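Putative Nitroreductase (Anabaena variabilis ATCC 29413, PDB 3EO7) binds flavin mononucleotide and is probably an FMN-dependent oxidoreductase of the nitroreductase family. Local coordinates at residues 195-200 / 460-465. Sequence-based numbering, arbitrary orientation.
Sequences NIELSA and AGHLGQ
Gln465 lays its CG and its amide against the side-chain oxygen OD1 of Asn195. Its NE2 gives a hydrogen bond to Asn195 OD1 at 2.8 Å. The bond is bent, with an N-H...O angle of 139°. The two amide planes stand 75° apart, and the donor lies tilted from the Asn195 carbonyl plane. Gln465 CG also comes within 3.3 Å of Asn195 OD1. Both amides have further partners. Asn195 ND2 donates to Ala99 O and Ser81 O, and Gln465 OE1 bonds to His191 ND1, which should help hold the rotation of each amide.

A second hydrogen bond, of the His-carboxylate kind, joins His462 and Glu197. His462 CG lies anti to the backbone N (chi1 -178°), and the ring reaches across to the other helix. His462 NE2 donates an almost straight bond of 2.6 Å to Glu197 OE2. The oxygen sits in the ring plane and is met on its anti side. OE2 also forms a salt bridge with Arg466 NH1, so this buried carboxylate faces two donors and probably stays ionised, while Tyr374 stacks on the His462 ring.

The contact is therefore polar and made by side chains, with CA atoms of Asn195 and Gln465 7.1 Å apart. It joins long helices 181-202 and 452-473, one from each nitroreductase-family region of the chain. Gln465 also touches the FMN-binding Arg334, consistent with two nitroreductase-like halves joined in one chain, meeting here beside the flavin site.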
loop_
_atom_site.group_PDB
_atom_site.type_symbol
_atom_site.label_atom_id
_atom_site.label_comp_id
_atom_site.label_asym_id
_atom_site.label_seq_id
_atom_site.Cartn_x
_atom_site.Cartn_y
_atom_site.Cartn_z
ATOM N N ASN A 195 -5.715 3.422 2.406
ATOM C CA ASN A 195 -6.564 4.045 3.450
ATOM C C ASN A 195 -6.644 5.553 3.281
ATOM O O ASN A 195 -7.696 6.153 3.497
ATOM C CB ASN A 195 -6.059 3.785 4.869
ATOM C CG ASN A 195 -6.353 2.417 5.366
ATOM O OD1 ASN A 195 -7.142 1.648 4.768
ATOM N ND2 ASN A 195 -5.716 2.068 6.466
ATOM N N ILE A 196 -5.524 6.178 2.954
ATOM C CA ILE A 196 -5.522 7.633 2.773
ATOM C C ILE A 196 -6.521 8.056 1.699
ATOM O O ILE A 196 -7.304 8.989 1.920
ATOM C CB ILE A 196 -4.122 8.169 2.516
ATOM C CG1 ILE A 196 -3.273 8.012 3.770
ATOM C CG2 ILE A 196 -4.125 9.698 2.071
ATOM C CD1 ILE A 196 -1.797 8.333 3.523
ATOM N N GLU A 197 -6.533 7.401 0.542
ATOM C CA GLU A 197 -7.511 7.806 -0.464
ATOM C C GLU A 197 -8.958 7.578 -0.009
ATOM O O GLU A 197 -9.826 8.413 -0.280
ATOM C CB GLU A 197 -7.295 7.182 -1.840
ATOM C CG GLU A 197 -7.229 5.735 -1.870
ATOM C CD GLU A 197 -8.220 5.096 -2.882
ATOM O OE1 GLU A 197 -9.362 5.523 -3.081
ATOM O OE2 GLU A 197 -7.880 4.049 -3.374
ATOM N N LEU A 198 -9.222 6.476 0.694
ATOM C CA LEU A 198 -10.597 6.195 1.150
ATOM C C LEU A 198 -11.033 7.120 2.299
ATOM O O LEU A 198 -12.150 7.643 2.300
ATOM C CB LEU A 198 -10.755 4.718 1.505
ATOM C CG LEU A 198 -10.610 3.817 0.269
ATOM C CD1 LEU A 198 -10.495 2.298 0.682
ATOM C CD2 LEU A 198 -11.797 4.079 -0.735
ATOM N N SER A 199 -10.125 7.317 3.249
ATOM C CA SER A 199 -10.316 8.225 4.384
ATOM C C SER A 199 -10.542 9.664 3.888
ATOM O O SER A 199 -11.343 10.406 4.434
ATOM C CB SER A 199 -9.064 8.187 5.269
ATOM O OG SER A 199 -9.298 8.856 6.488
ATOM N N ALA A 200 -9.797 10.040 2.853
ATOM C CA ALA A 200 -9.924 11.357 2.220
ATOM C C ALA A 200 -11.311 11.480 1.617
ATOM O O ALA A 200 -11.993 12.483 1.866
ATOM C CB ALA A 200 -8.842 11.536 1.181
ATOM N N ALA A 460 0.676 -2.407 -5.363
ATOM C CA ALA A 460 0.128 -3.695 -4.966
ATOM C C ALA A 460 -0.495 -3.639 -3.582
ATOM O O ALA A 460 -1.594 -4.187 -3.353
ATOM C CB ALA A 460 1.201 -4.796 -5.047
ATOM N N GLY A 461 0.166 -2.958 -2.649
ATOM C CA GLY A 461 -0.404 -2.776 -1.308
ATOM C C GLY A 461 -1.674 -1.946 -1.322
ATOM O O GLY A 461 -2.598 -2.199 -0.557
ATOM N N HIS A 462 -1.733 -0.947 -2.199
ATOM C CA HIS A 462 -2.903 -0.087 -2.355
ATOM C C HIS A 462 -4.085 -0.950 -2.865
ATOM O O HIS A 462 -5.171 -0.956 -2.276
ATOM C CB HIS A 462 -2.537 1.084 -3.278
ATOM C CG HIS A 462 -3.627 2.098 -3.503
ATOM N ND1 HIS A 462 -3.361 3.300 -4.127
ATOM C CD2 HIS A 462 -4.957 2.109 -3.222
ATOM C CE1 HIS A 462 -4.479 3.996 -4.233
ATOM N NE2 HIS A 462 -5.460 3.307 -3.685
ATOM N N LEU A 463 -3.874 -1.708 -3.931
ATOM C CA LEU A 463 -4.892 -2.673 -4.400
ATOM C C LEU A 463 -5.264 -3.616 -3.254
ATOM O O LEU A 463 -6.444 -3.876 -3.018
ATOM C CB LEU A 463 -4.369 -3.457 -5.611
ATOM C CG LEU A 463 -4.162 -2.683 -6.911
ATOM C CD1 LEU A 463 -3.493 -3.620 -7.952
ATOM C CD2 LEU A 463 -5.511 -2.104 -7.448
ATOM N N GLY A 464 -4.257 -4.149 -2.576
ATOM C CA GLY A 464 -4.479 -5.043 -1.452
ATOM C C GLY A 464 -5.408 -4.449 -0.402
ATOM O O GLY A 464 -6.299 -5.110 0.104
ATOM N N GLN A 465 -5.248 -3.165 -0.098
ATOM C CA GLN A 465 -6.072 -2.605 0.967
ATOM C C GLN A 465 -7.532 -2.534 0.530
ATOM O O GLN A 465 -8.428 -2.742 1.335
ATOM C CB GLN A 465 -5.560 -1.248 1.422
ATOM C CG GLN A 465 -6.287 -0.700 2.637
ATOM C CD GLN A 465 -6.089 -1.508 3.929
ATOM O OE1 GLN A 465 -5.373 -2.494 3.961
ATOM N NE2 GLN A 465 -6.737 -1.063 5.020
#